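Local coordinates for protein 70 kDa peptidylprolyl isomerase, putative (Plasmodium falciparum, PDB 2FBN) that is a putative FK506-binding peptidylprolyl isomerase whose C-terminal tetratricopeptide repeat domain, the part modelled here, binds the C-terminal pentapeptide of Hsp90, at residues A[31-35]-A[74-79]; A[57-62]-A[93-98]; A[84-88]-A[114-118]; A[126-132]-A[143-147]. All blocks are in the same frame, centred on the assembly; numbering follows the deposited sequence.

Interaction 1: A[31-35]-A[74-79]; sequences DEEKV and WDDQIL
Asp31 and Trp74 both turn their CG away from their own carbonyl carbon and back beside the backbone N (chi1 -64° and -81°), and this brings the carboxylate over one face of the indole. The two flat groups are tilted by only 27°, sliding past each other in opposite directions, with Asp31 OD2 3.5 Å from Trp74 NE1 and lying above the ring plane toward its rim. The indole N-H itself points elsewhere: it goes in the ring plane to a water, 2.9 Å from NE1. That same water donates to Asp31 OD1 and accepts from Lys34 NZ, so one molecule ties together a carboxylate, an ammonium and an indole. Lys34 runs fully extended to get there, passing its CD along the ring edge beside Trp74 CZ2. Farther round the same edge, Val35 CG2 packs 3.7 Å from Trp74 CZ3.

Leu79 packs against both Asp31 and Val35. Its CD1 sits 3.6 Å from Asp31 CB, while its CD2 faces Val35 CG2 on the next turn of the helix. Glu32 bends at chi2, which swings its carboxylate back toward helix 77-100, where a second water donates to both Glu32 OE2 and Asp76 OD2. Asp76 is the N-cap of that helix, its OD1 taking weak bonds from the backbone N of Ile78 and Leu79.

The polar links across this contact therefore run through water: Lys34 probably offsets the charge that Asp31 places over the indole, and the second water probably eases the repulsion between the two acids it joins.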
loop_
_atom_site.group_PDB
_atom_site.type_symbol
_atom_site.label_atom_id
_atom_site.label_comp_id
_atom_site.label_asym_id
_atom_site.label_seq_id
_atom_site.Cartn_x
_atom_site.Cartn_y
_atom_site.Cartn_z
ATOM N N ASP A 31 -9.007 9.014 19.247
ATOM C CA ASP A 31 -8.190 7.803 19.087
ATOM C C ASP A 31 -8.925 6.547 19.539
ATOM O O ASP A 31 -8.849 5.496 18.893
ATOM C CB ASP A 31 -6.868 7.918 19.838
ATOM C CG ASP A 31 -5.983 9.024 19.295
ATOM O OD1 ASP A 31 -6.345 9.640 18.273
ATOM O OD2 ASP A 31 -4.919 9.276 19.899
ATOM N N GLU A 32 -9.628 6.655 20.661
ATOM C CA GLU A 32 -10.455 5.548 21.131
ATOM C C GLU A 32 -11.493 5.138 20.079
ATOM O O GLU A 32 -11.719 3.937 19.840
ATOM C CB GLU A 32 -11.123 5.928 22.454
ATOM C CG GLU A 32 -10.144 6.086 23.614
ATOM C CD GLU A 32 -9.413 7.442 23.664
ATOM O OE1 GLU A 32 -9.656 8.341 22.807
ATOM O OE2 GLU A 32 -8.570 7.601 24.585
ATOM N N GLU A 33 -12.113 6.129 19.438
ATOM C CA GLU A 33 -13.133 5.870 18.422
ATOM C C GLU A 33 -12.540 5.269 17.156
ATOM O O GLU A 33 -13.184 4.442 16.503
ATOM C CB GLU A 33 -13.911 7.134 18.073
ATOM C CG GLU A 33 -14.837 7.627 19.178
ATOM C CD GLU A 33 -15.499 8.948 18.827
ATOM O OE1 GLU A 33 -14.807 9.883 18.362
ATOM O OE2 GLU A 33 -16.726 9.060 19.050
ATOM N N LYS A 34 -11.318 5.684 16.812
ATOM C CA LYS A 34 -10.628 5.109 15.651
ATOM C C LYS A 34 -10.455 3.608 15.855
ATOM O O LYS A 34 -10.766 2.820 14.966
ATOM C CB LYS A 34 -9.287 5.787 15.384
ATOM C CG LYS A 34 -9.439 7.224 14.890
ATOM C CD LYS A 34 -8.096 7.845 14.622
ATOM C CE LYS A 34 -8.235 9.283 14.152
ATOM N NZ LYS A 34 -6.907 9.885 13.907
ATOM N N VAL A 35 -10.008 3.221 17.047
ATOM C CA VAL A 35 -9.838 1.801 17.383
ATOM C C VAL A 35 -11.160 1.041 17.332
ATOM O O VAL A 35 -11.235 -0.033 16.712
ATOM C CB VAL A 35 -9.167 1.614 18.762
ATOM C CG1 VAL A 35 -9.100 0.116 19.145
ATOM C CG2 VAL A 35 -7.757 2.188 18.733
ATOM N N TRP A 74 1.214 7.609 18.215
ATOM C CA TRP A 74 0.423 7.146 19.342
ATOM C C TRP A 74 1.359 6.584 20.411
ATOM O O TRP A 74 2.391 5.983 20.093
ATOM C CB TRP A 74 -0.525 6.044 18.895
ATOM C CG TRP A 74 -1.799 6.512 18.229
ATOM C CD1 TRP A 74 -2.043 7.728 17.662
ATOM C CD2 TRP A 74 -2.991 5.734 18.044
ATOM N NE1 TRP A 74 -3.322 7.766 17.146
ATOM C CE2 TRP A 74 -3.925 6.554 17.365
ATOM C CE3 TRP A 74 -3.355 4.423 18.379
ATOM C CZ2 TRP A 74 -5.210 6.105 17.019
ATOM C CZ3 TRP A 74 -4.640 3.977 18.042
ATOM C CH2 TRP A 74 -5.547 4.821 17.365
ATOM N N ASP A 75 0.984 6.775 21.669
ATOM C CA ASP A 75 1.783 6.259 22.784
ATOM C C ASP A 75 0.932 5.731 23.946
ATOM O O ASP A 75 1.463 5.417 25.014
ATOM C CB ASP A 75 2.795 7.308 23.267
ATOM C CG ASP A 75 2.141 8.609 23.700
ATOM O OD1 ASP A 75 0.924 8.625 24.002
ATOM O OD2 ASP A 75 2.861 9.625 23.735
ATOM N N ASP A 76 -0.386 5.659 23.745
ATOM C CA ASP A 76 -1.270 4.998 24.710
ATOM C C ASP A 76 -1.152 3.491 24.504
ATOM O O ASP A 76 -1.657 2.952 23.512
ATOM C CB ASP A 76 -2.730 5.474 24.547
ATOM C CG ASP A 76 -3.704 4.781 25.516
ATOM O OD1 ASP A 76 -3.470 3.622 25.900
ATOM O OD2 ASP A 76 -4.728 5.400 25.888
ATOM N N GLN A 77 -0.502 2.805 25.447
ATOM C CA GLN A 77 -0.217 1.376 25.261
ATOM C C GLN A 77 -1.469 0.539 25.001
ATOM O O GLN A 77 -1.417 -0.414 24.221
ATOM C CB GLN A 77 0.610 0.784 26.421
ATOM C CG GLN A 77 1.272 -0.538 26.042
ATOM C CD GLN A 77 2.116 -1.144 27.149
ATOM O OE1 GLN A 77 1.592 -1.625 28.158
ATOM N NE2 GLN A 77 3.428 -1.164 26.947
ATOM N N ILE A 78 -2.583 0.887 25.646
ATOM C CA ILE A 78 -3.836 0.147 25.474
ATOM C C ILE A 78 -4.320 0.225 24.022
ATOM O O ILE A 78 -4.610 -0.802 23.407
ATOM C CB ILE A 78 -4.939 0.643 26.448
ATOM C CG1 ILE A 78 -4.515 0.366 27.895
ATOM C CG2 ILE A 78 -6.314 0.007 26.130
ATOM C CD1 ILE A 78 -5.346 1.108 28.929
ATOM N N LEU A 79 -4.380 1.438 23.486
ATOM C CA LEU A 79 -4.788 1.640 22.095
ATOM C C LEU A 79 -3.791 1.051 21.101
ATOM O O LEU A 79 -4.199 0.504 20.081
ATOM C CB LEU A 79 -5.036 3.124 21.801
ATOM C CG LEU A 79 -6.187 3.773 22.592
ATOM C CD1 LEU A 79 -6.495 5.146 22.025
ATOM C CD2 LEU A 79 -7.450 2.910 22.623
HETATM O O HOH W 1 -4.864 9.859 15.920
HETATM O O HOH W 2 -5.631 7.882 24.507
#

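Interaction 2: A[57-62]-A[93-98]; sequences AIVKYK and NLATCY
Among the apolar contacts, Ile58 packs tightly on Cys97, with Ile58 CG1 3.4 Å from Cys97 CB, closer than usual for two carbons. The other branch of Ile58, CG2, lies against Leu94 CD2 and the hydroxyl end of Tyr98, and its CD1 reaches Tyr98 CE1 at 3.8 Å. Leu94 in turn slides past Tyr61, its CG 3.5 Å from Tyr61 CB.

The aromatic contacts gather on Tyr61. Asn93 CB stands over one ring face in a CH-pi contact, 3.7 Å from the centroid and 26° off the normal, while Cys97 SG comes in at the ring edge, in plane, as a sulfur-aromatic contact. The phenol OH has its hydrogen bond with Asn46 of helix 31-50.

The polar contribution is a weak hydrogen bond of 2.9 Å from Lys62 NZ to Tyr98 OH. Lys62 reaches it with an extended chain that meets the tyrosine at about a right angle.

The axes of the two segments run nearly antiparallel, 154° apart and 9.8 Å from each other at closest approach. This is the close side-by-side packing of helices characteristic of a tetratricopeptide repeat array, here joining helix 54-66 to helix 77-100.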
loop_
_atom_site.group_PDB
_atom_site.type_symbol
_atom_site.label_atom_id
_atom_site.label_comp_id
_atom_site.label_asym_id
_atom_site.label_seq_id
_atom_site.Cartn_x
_atom_site.Cartn_y
_atom_site.Cartn_z
ATOM N N ALA A 57 -15.375 -7.891 1.268
ATOM C CA ALA A 57 -14.506 -8.053 2.433
ATOM C C ALA A 57 -13.258 -7.178 2.322
ATOM O O ALA A 57 -12.870 -6.518 3.294
ATOM C CB ALA A 57 -14.122 -9.510 2.623
ATOM N N ILE A 58 -12.664 -7.155 1.129
ATOM C CA ILE A 58 -11.458 -6.345 0.878
ATOM C C ILE A 58 -11.712 -4.865 1.196
ATOM O O ILE A 58 -10.922 -4.231 1.912
ATOM C CB ILE A 58 -10.964 -6.524 -0.567
ATOM C CG1 ILE A 58 -10.381 -7.941 -0.738
ATOM C CG2 ILE A 58 -9.952 -5.433 -0.922
ATOM C CD1 ILE A 58 -10.180 -8.369 -2.190
ATOM N N VAL A 59 -12.818 -4.327 0.678
ATOM C CA VAL A 59 -13.179 -2.932 0.954
ATOM C C VAL A 59 -13.219 -2.657 2.464
ATOM O O VAL A 59 -12.604 -1.686 2.943
ATOM C CB VAL A 59 -14.509 -2.558 0.250
ATOM C CG1 VAL A 59 -14.970 -1.178 0.678
ATOM C CG2 VAL A 59 -14.346 -2.649 -1.302
ATOM N N LYS A 60 -13.878 -3.537 3.219
ATOM C CA LYS A 60 -14.027 -3.346 4.676
ATOM C C LYS A 60 -12.691 -3.404 5.404
ATOM O O LYS A 60 -12.396 -2.542 6.246
ATOM C CB LYS A 60 -15.010 -4.342 5.294
ATOM C CG LYS A 60 -16.442 -4.183 4.771
ATOM C CD LYS A 60 -17.080 -2.882 5.251
ATOM C CE LYS A 60 -18.532 -2.822 4.801
ATOM N NZ LYS A 60 -19.161 -1.537 5.170
ATOM N N TYR A 61 -11.877 -4.409 5.079
ATOM C CA TYR A 61 -10.557 -4.488 5.720
ATOM C C TYR A 61 -9.727 -3.234 5.453
ATOM O O TYR A 61 -9.057 -2.738 6.346
ATOM C CB TYR A 61 -9.790 -5.726 5.292
ATOM C CG TYR A 61 -10.437 -7.028 5.715
ATOM C CD1 TYR A 61 -10.874 -7.231 7.035
ATOM C CD2 TYR A 61 -10.562 -8.072 4.803
ATOM C CE1 TYR A 61 -11.455 -8.460 7.419
ATOM C CE2 TYR A 61 -11.138 -9.286 5.161
ATOM C CZ TYR A 61 -11.579 -9.482 6.471
ATOM O OH TYR A 61 -12.155 -10.702 6.800
ATOM N N LYS A 62 -9.784 -2.734 4.224
ATOM C CA LYS A 62 -9.055 -1.503 3.891
ATOM C C LYS A 62 -9.591 -0.286 4.656
ATOM O O LYS A 62 -8.823 0.533 5.168
ATOM C CB LYS A 62 -9.071 -1.268 2.391
ATOM C CG LYS A 62 -8.128 -2.217 1.674
ATOM C CD LYS A 62 -7.982 -1.885 0.218
ATOM C CE LYS A 62 -6.686 -2.517 -0.273
ATOM N NZ LYS A 62 -6.332 -2.081 -1.646
ATOM N N ASN A 93 -6.037 -11.119 6.682
ATOM C CA ASN A 93 -7.270 -11.397 5.945
ATOM C C ASN A 93 -7.186 -10.837 4.526
ATOM O O ASN A 93 -7.622 -11.478 3.574
ATOM C CB ASN A 93 -8.513 -10.881 6.683
ATOM C CG ASN A 93 -8.700 -11.535 8.045
ATOM O OD1 ASN A 93 -8.088 -12.569 8.338
ATOM N ND2 ASN A 93 -9.510 -10.913 8.899
ATOM N N LEU A 94 -6.608 -9.643 4.370
ATOM C CA LEU A 94 -6.440 -9.106 3.030
ATOM C C LEU A 94 -5.527 -10.016 2.191
ATOM O O LEU A 94 -5.786 -10.261 1.006
ATOM C CB LEU A 94 -5.894 -7.686 3.091
ATOM C CG LEU A 94 -6.922 -6.586 3.393
ATOM C CD1 LEU A 94 -6.192 -5.318 3.746
ATOM C CD2 LEU A 94 -7.900 -6.370 2.209
ATOM N N ALA A 95 -4.463 -10.527 2.805
ATOM C CA ALA A 95 -3.564 -11.417 2.058
ATOM C C ALA A 95 -4.344 -12.642 1.558
ATOM O O ALA A 95 -4.248 -13.012 0.382
ATOM C CB ALA A 95 -2.391 -11.822 2.906
ATOM N N THR A 96 -5.136 -13.247 2.443
ATOM C CA THR A 96 -6.046 -14.336 2.035
ATOM C C THR A 96 -6.968 -13.932 0.876
ATOM O O THR A 96 -7.060 -14.638 -0.138
ATOM C CB THR A 96 -6.884 -14.845 3.222
ATOM O OG1 THR A 96 -6.008 -15.171 4.314
ATOM C CG2 THR A 96 -7.704 -16.068 2.816
ATOM N N CYS A 97 -7.629 -12.779 1.007
ATOM C CA CYS A 97 -8.546 -12.305 -0.013
ATOM C C CYS A 97 -7.844 -12.185 -1.352
ATOM O O CYS A 97 -8.321 -12.638 -2.376
ATOM C CB CYS A 97 -9.153 -10.948 0.381
ATOM S SG CYS A 97 -10.366 -11.103 1.725
ATOM N N TYR A 98 -6.672 -11.574 -1.331
ATOM C CA TYR A 98 -5.959 -11.351 -2.572
ATOM C C TYR A 98 -5.408 -12.651 -3.185
ATOM O O TYR A 98 -5.400 -12.797 -4.404
ATOM C CB TYR A 98 -4.879 -10.314 -2.335
ATOM C CG TYR A 98 -5.416 -8.899 -2.210
ATOM C CD1 TYR A 98 -6.265 -8.358 -3.183
ATOM C CD2 TYR A 98 -5.038 -8.095 -1.132
ATOM C CE1 TYR A 98 -6.726 -7.021 -3.088
ATOM C CE2 TYR A 98 -5.489 -6.768 -1.034
ATOM C CZ TYR A 98 -6.332 -6.253 -2.005
ATOM O OH TYR A 98 -6.764 -4.937 -1.902
#

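Interaction 3: A[84-88]-A[114-118]; sequences KNIEI and VLKID
Ile88 meets Val114, Ile117 and Asp118 in turn, and its branches sort these partners. At CB the chain divides. CG2, anti to the backbone N, turns to Val114 and comes 4.2 Å from its CG1, the two side chains crossing at about a right angle. CG1 takes the other direction, beside the backbone N (chi1 -70°), and lies 3.9 Å from Ile117 CG2. Because chi2 is extended at 168°, CD1 carries on past Ile117 to end 3.8 Å from Asp118 CB. The backbone joins in as well, for Ile88 O touches Val114 CG2.

Ile117 is the matching wedge from the other side. Its CG2 also meets Lys84 CG at 3.5 Å, with the aliphatic part of the lysine sliding past it in the opposite direction. Its CD1 reaches the remaining partner, Glu87, packing on CB and on OE1 at 3.7 Å. The carboxylate of Asp118 is directed to Asn121, with which OD2 is hydrogen-bonded, while Lys84 NZ lies 5.3 Å from OD1, where a favourable long-range attraction is possible, though the charged atoms are not in contact.

Val114 O accepts from both Ile117 N and Asp118 N, which holds the backbone that presents these two residues. An aliphatic seam of this kind, between helix 77-100 and the C-terminal end of helix 104-117, is in keeping with the helix-turn-helix hairpin of a tetratricopeptide repeat.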
loop_
_atom_site.group_PDB
_atom_site.type_symbol
_atom_site.label_atom_id
_atom_site.label_comp_id
_atom_site.label_asym_id
_atom_site.label_seq_id
_atom_site.Cartn_x
_atom_site.Cartn_y
_atom_site.Cartn_z
ATOM N N LYS A 84 -2.484 -2.868 16.992
ATOM C CA LYS A 84 -1.598 -3.920 16.493
ATOM C C LYS A 84 -2.390 -5.171 16.112
ATOM O O LYS A 84 -2.256 -5.685 15.004
ATOM C CB LYS A 84 -0.508 -4.253 17.532
ATOM C CG LYS A 84 0.488 -5.272 17.009
ATOM C CD LYS A 84 1.516 -5.702 18.056
ATOM C CE LYS A 84 1.994 -7.121 17.769
ATOM N NZ LYS A 84 2.808 -7.661 18.901
ATOM N N ASN A 85 -3.246 -5.640 17.019
ATOM C CA ASN A 85 -4.111 -6.791 16.745
ATOM C C ASN A 85 -5.028 -6.596 15.526
ATOM O O ASN A 85 -5.168 -7.498 14.689
ATOM C CB ASN A 85 -4.962 -7.139 17.976
ATOM C CG ASN A 85 -4.120 -7.556 19.176
ATOM O OD1 ASN A 85 -2.940 -7.908 19.049
ATOM N ND2 ASN A 85 -4.731 -7.523 20.353
ATOM N N ILE A 86 -5.635 -5.408 15.415
ATOM C CA ILE A 86 -6.515 -5.125 14.287
ATOM C C ILE A 86 -5.703 -5.055 12.988
ATOM O O ILE A 86 -6.152 -5.554 11.960
ATOM C CB ILE A 86 -7.344 -3.829 14.508
ATOM C CG1 ILE A 86 -8.313 -4.025 15.686
ATOM C CG2 ILE A 86 -8.115 -3.417 13.250
ATOM C CD1 ILE A 86 -8.749 -2.705 16.322
ATOM N N GLU A 87 -4.515 -4.452 13.046
ATOM C CA GLU A 87 -3.651 -4.369 11.856
ATOM C C GLU A 87 -3.182 -5.745 11.390
ATOM O O GLU A 87 -3.190 -6.036 10.183
ATOM C CB GLU A 87 -2.463 -3.454 12.102
ATOM C CG GLU A 87 -2.901 -1.989 12.198
ATOM C CD GLU A 87 -1.766 -0.981 12.141
ATOM O OE1 GLU A 87 -0.664 -1.261 12.661
ATOM O OE2 GLU A 87 -2.026 0.124 11.615
ATOM N N ILE A 88 -2.794 -6.593 12.338
ATOM C CA ILE A 88 -2.427 -7.980 11.984
ATOM C C ILE A 88 -3.585 -8.723 11.319
ATOM O O ILE A 88 -3.414 -9.342 10.259
ATOM C CB ILE A 88 -1.908 -8.751 13.223
ATOM C CG1 ILE A 88 -0.525 -8.203 13.629
ATOM C CG2 ILE A 88 -1.923 -10.262 12.947
ATOM C CD1 ILE A 88 -0.042 -8.679 14.985
ATOM N N VAL A 114 2.118 -7.695 7.741
ATOM C CA VAL A 114 1.958 -8.454 8.982
ATOM C C VAL A 114 3.335 -8.745 9.574
ATOM O O VAL A 114 3.537 -8.576 10.776
ATOM C CB VAL A 114 1.201 -9.779 8.787
ATOM C CG1 VAL A 114 1.113 -10.539 10.112
ATOM C CG2 VAL A 114 -0.195 -9.520 8.245
ATOM N N LEU A 115 4.255 -9.189 8.717
ATOM C CA LEU A 115 5.590 -9.598 9.140
ATOM C C LEU A 115 6.425 -8.459 9.702
ATOM O O LEU A 115 7.248 -8.677 10.600
ATOM C CB LEU A 115 6.309 -10.323 8.002
ATOM C CG LEU A 115 5.714 -11.706 7.710
ATOM C CD1 LEU A 115 6.317 -12.285 6.434
ATOM C CD2 LEU A 115 5.845 -12.675 8.914
ATOM N N LYS A 116 6.193 -7.251 9.196
ATOM C CA LYS A 116 6.842 -6.052 9.747
ATOM C C LYS A 116 6.398 -5.806 11.188
ATOM O O LYS A 116 7.178 -5.302 11.998
ATOM C CB LYS A 116 6.576 -4.823 8.868
ATOM C CG LYS A 116 7.147 -4.950 7.443
ATOM C CD LYS A 116 7.144 -3.620 6.687
ATOM C CE LYS A 116 7.180 -3.829 5.162
ATOM N NZ LYS A 116 5.799 -4.034 4.571
ATOM N N ILE A 117 5.159 -6.177 11.499
ATOM C CA ILE A 117 4.545 -5.954 12.817
ATOM C C ILE A 117 4.737 -7.151 13.766
ATOM O O ILE A 117 4.848 -6.987 14.994
ATOM C CB ILE A 117 3.019 -5.659 12.682
ATOM C CG1 ILE A 117 2.787 -4.361 11.910
ATOM C CG2 ILE A 117 2.350 -5.590 14.053
ATOM C CD1 ILE A 117 1.310 -4.135 11.477
ATOM N N ASP A 118 4.771 -8.350 13.192
ATOM C CA ASP A 118 4.796 -9.587 13.955
ATOM C C ASP A 118 5.695 -10.560 13.196
ATOM O O ASP A 118 5.224 -11.358 12.363
ATOM C CB ASP A 118 3.367 -10.134 14.125
ATOM C CG ASP A 118 3.307 -11.424 14.949
ATOM O OD1 ASP A 118 4.255 -11.711 15.720
ATOM O OD2 ASP A 118 2.297 -12.152 14.814
#

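Interaction 4: A[126-132]-A[143-147]; sequences YKLGVAN and ENLYK
Asn132 and Asn144 meet amide to amide, their side chains crossing at about a right angle while the two planes lie nearly flat, 26° apart. Asn132 ND2 donates to Asn144 OD1 at 2.8 Å with an N-H...O angle of 158°. The acceptor lies almost in the amide plane of Asn132 and the donor in the carbonyl plane of Asn144, so the bond lies close to both. The other end of the Asn132 amide is taken too, since OD1 accepts from His70 of the second subunit; with both ends engaged, the rotation of this amide is fixed.

Asn144 reaches across by turning CG beside its backbone N, which sets OD1 over Gly129, 3.4 Å from the glycine CA. Leu128 closes on the same oxygen, its CG 3.6 Å from Asn144 OD1 and the two side chains at about a right angle. Gly129 has no side chain, and Leu145 CG packs on its CA at 3.9 Å. The backbones are nearest where Gly129 faces Asn144, CA to CA 5.0 Å; the helix axes approach to 8.1 Å at 147°. The side chains of Leu145 and Tyr126 meet at a slant, CD2 3.8 Å from CD1.

The pair belongs to the antiparallel hairpin of helices 122-135 and 138-151. Leu128 also packs on helix 104-117, while Tyr126 and Leu145 lean on helix 156-173, placing the hairpin between its neighbours in the array.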
loop_
_atom_site.group_PDB
_atom_site.type_symbol
_atom_site.label_atom_id
_atom_site.label_comp_id
_atom_site.label_asym_id
_atom_site.label_seq_id
_atom_site.Cartn_x
_atom_site.Cartn_y
_atom_site.Cartn_z
ATOM N N TYR A 126 3.251 -18.077 5.456
ATOM C CA TYR A 126 2.592 -19.001 4.528
ATOM C C TYR A 126 1.920 -18.239 3.376
ATOM O O TYR A 126 2.128 -18.537 2.187
ATOM C CB TYR A 126 1.569 -19.870 5.273
ATOM C CG TYR A 126 0.710 -20.666 4.324
ATOM C CD1 TYR A 126 1.258 -21.700 3.558
ATOM C CD2 TYR A 126 -0.636 -20.381 4.167
ATOM C CE1 TYR A 126 0.472 -22.427 2.664
ATOM C CE2 TYR A 126 -1.415 -21.099 3.267
ATOM C CZ TYR A 126 -0.847 -22.121 2.528
ATOM O OH TYR A 126 -1.642 -22.825 1.644
ATOM N N LYS A 127 1.127 -17.229 3.719
ATOM C CA LYS A 127 0.409 -16.472 2.690
ATOM C C LYS A 127 1.380 -15.709 1.776
ATOM O O LYS A 127 1.174 -15.631 0.564
ATOM C CB LYS A 127 -0.597 -15.526 3.343
ATOM C CG LYS A 127 -1.679 -16.292 4.108
ATOM C CD LYS A 127 -2.517 -15.361 4.991
ATOM C CE LYS A 127 -3.453 -16.159 5.923
ATOM N NZ LYS A 127 -4.294 -17.153 5.186
ATOM N N LEU A 128 2.443 -15.165 2.361
ATOM C CA LEU A 128 3.520 -14.552 1.574
ATOM C C LEU A 128 4.181 -15.577 0.642
ATOM O O LEU A 128 4.442 -15.305 -0.535
ATOM C CB LEU A 128 4.565 -13.922 2.499
ATOM C CG LEU A 128 5.796 -13.329 1.802
ATOM C CD1 LEU A 128 5.417 -12.251 0.789
ATOM C CD2 LEU A 128 6.690 -12.759 2.887
ATOM N N GLY A 129 4.451 -16.773 1.165
ATOM C CA GLY A 129 5.013 -17.825 0.332
ATOM C C GLY A 129 4.124 -18.195 -0.837
ATOM O O GLY A 129 4.581 -18.296 -1.978
ATOM N N VAL A 130 2.832 -18.393 -0.571
ATOM C CA VAL A 130 1.888 -18.725 -1.647
ATOM C C VAL A 130 1.870 -17.638 -2.731
ATOM O O VAL A 130 1.983 -17.922 -3.907
ATOM C CB VAL A 130 0.476 -18.933 -1.083
ATOM C CG1 VAL A 130 -0.561 -19.021 -2.208
ATOM C CG2 VAL A 130 0.455 -20.191 -0.204
ATOM N N ALA A 131 1.795 -16.381 -2.309
ATOM C CA ALA A 131 1.666 -15.277 -3.255
ATOM C C ALA A 131 2.958 -15.105 -4.075
ATOM O O ALA A 131 2.911 -14.923 -5.300
ATOM C CB ALA A 131 1.334 -14.020 -2.508
ATOM N N ASN A 132 4.089 -15.186 -3.389
ATOM C CA ASN A 132 5.406 -15.192 -4.058
ATOM C C ASN A 132 5.484 -16.307 -5.097
ATOM O O ASN A 132 5.904 -16.100 -6.242
ATOM C CB ASN A 132 6.539 -15.320 -3.043
ATOM C CG ASN A 132 6.969 -13.976 -2.452
ATOM O OD1 ASN A 132 6.826 -12.927 -3.095
ATOM N ND2 ASN A 132 7.507 -14.005 -1.225
ATOM N N GLU A 143 11.996 -19.972 0.428
ATOM C CA GLU A 143 12.486 -19.545 1.749
ATOM C C GLU A 143 11.337 -19.326 2.743
ATOM O O GLU A 143 11.405 -19.782 3.885
ATOM C CB GLU A 143 13.341 -18.277 1.617
ATOM C CG GLU A 143 14.670 -18.483 0.876
ATOM C CD GLU A 143 15.748 -17.475 1.291
ATOM O OE1 GLU A 143 15.406 -16.432 1.910
ATOM O OE2 GLU A 143 16.947 -17.730 0.996
ATOM N N ASN A 144 10.287 -18.631 2.303
ATOM C CA ASN A 144 9.117 -18.347 3.156
ATOM C C ASN A 144 8.518 -19.657 3.643
ATOM O O ASN A 144 8.216 -19.819 4.820
ATOM C CB ASN A 144 7.985 -17.635 2.407
ATOM C CG ASN A 144 8.410 -16.345 1.715
ATOM O OD1 ASN A 144 7.880 -16.013 0.663
ATOM N ND2 ASN A 144 9.346 -15.620 2.306
ATOM N N LEU A 145 8.332 -20.570 2.693
ATOM C CA LEU A 145 7.596 -21.817 2.946
ATOM C C LEU A 145 8.439 -22.802 3.747
ATOM O O LEU A 145 7.917 -23.479 4.644
ATOM C CB LEU A 145 7.076 -22.424 1.638
ATOM C CG LEU A 145 5.974 -21.594 0.970
ATOM C CD1 LEU A 145 5.701 -22.097 -0.460
ATOM C CD2 LEU A 145 4.687 -21.558 1.855
ATOM N N TYR A 146 9.735 -22.855 3.453
ATOM C CA TYR A 146 10.657 -23.680 4.248
ATOM C C TYR A 146 10.651 -23.197 5.692
ATOM O O TYR A 146 10.586 -24.006 6.617
ATOM C CB TYR A 146 12.076 -23.668 3.656
ATOM C CG TYR A 146 13.044 -24.582 4.387
ATOM C CD1 TYR A 146 13.171 -25.926 4.027
ATOM C CD2 TYR A 146 13.821 -24.107 5.446
ATOM C CE1 TYR A 146 14.050 -26.777 4.699
ATOM C CE2 TYR A 146 14.702 -24.958 6.126
ATOM C CZ TYR A 146 14.812 -26.283 5.741
ATOM O OH TYR A 146 15.683 -27.134 6.408
ATOM N N LYS A 147 10.662 -21.881 5.887
ATOM C CA LYS A 147 10.585 -21.317 7.243
ATOM C C LYS A 147 9.251 -21.664 7.924
ATOM O O LYS A 147 9.212 -22.114 9.083
ATOM C CB LYS A 147 10.782 -19.800 7.221
ATOM C CG LYS A 147 10.867 -19.210 8.619
ATOM C CD LYS A 147 11.455 -17.802 8.590
ATOM C CE LYS A 147 11.892 -17.369 9.977
ATOM N NZ LYS A 147 12.636 -16.067 9.939
#

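How the interactions relate
Helix 77-100 is shared by interactions 1, 2 and 3, which use its start, its far part and its middle. Interaction 1 touches interaction 3 directly, Val35 O lying 3.7 Å from Ile86 CD1, whereas its centre is 23 Å from that of interaction 2. Interactions 2 and 3 approach to about 5 Å between nearest atoms without touching. Interaction 4 joins the array twice: Thr96 OG1 and Lys127 NZ, 2.8 Å apart, make a probable hydrogen bond to interaction 2, and Leu115 CD1 packs 3.6 Å from Leu128 CD2 beside interaction 3. Interactions 1 and 4 lie on opposite sides of the chain centre, their own centres 32 Å apart.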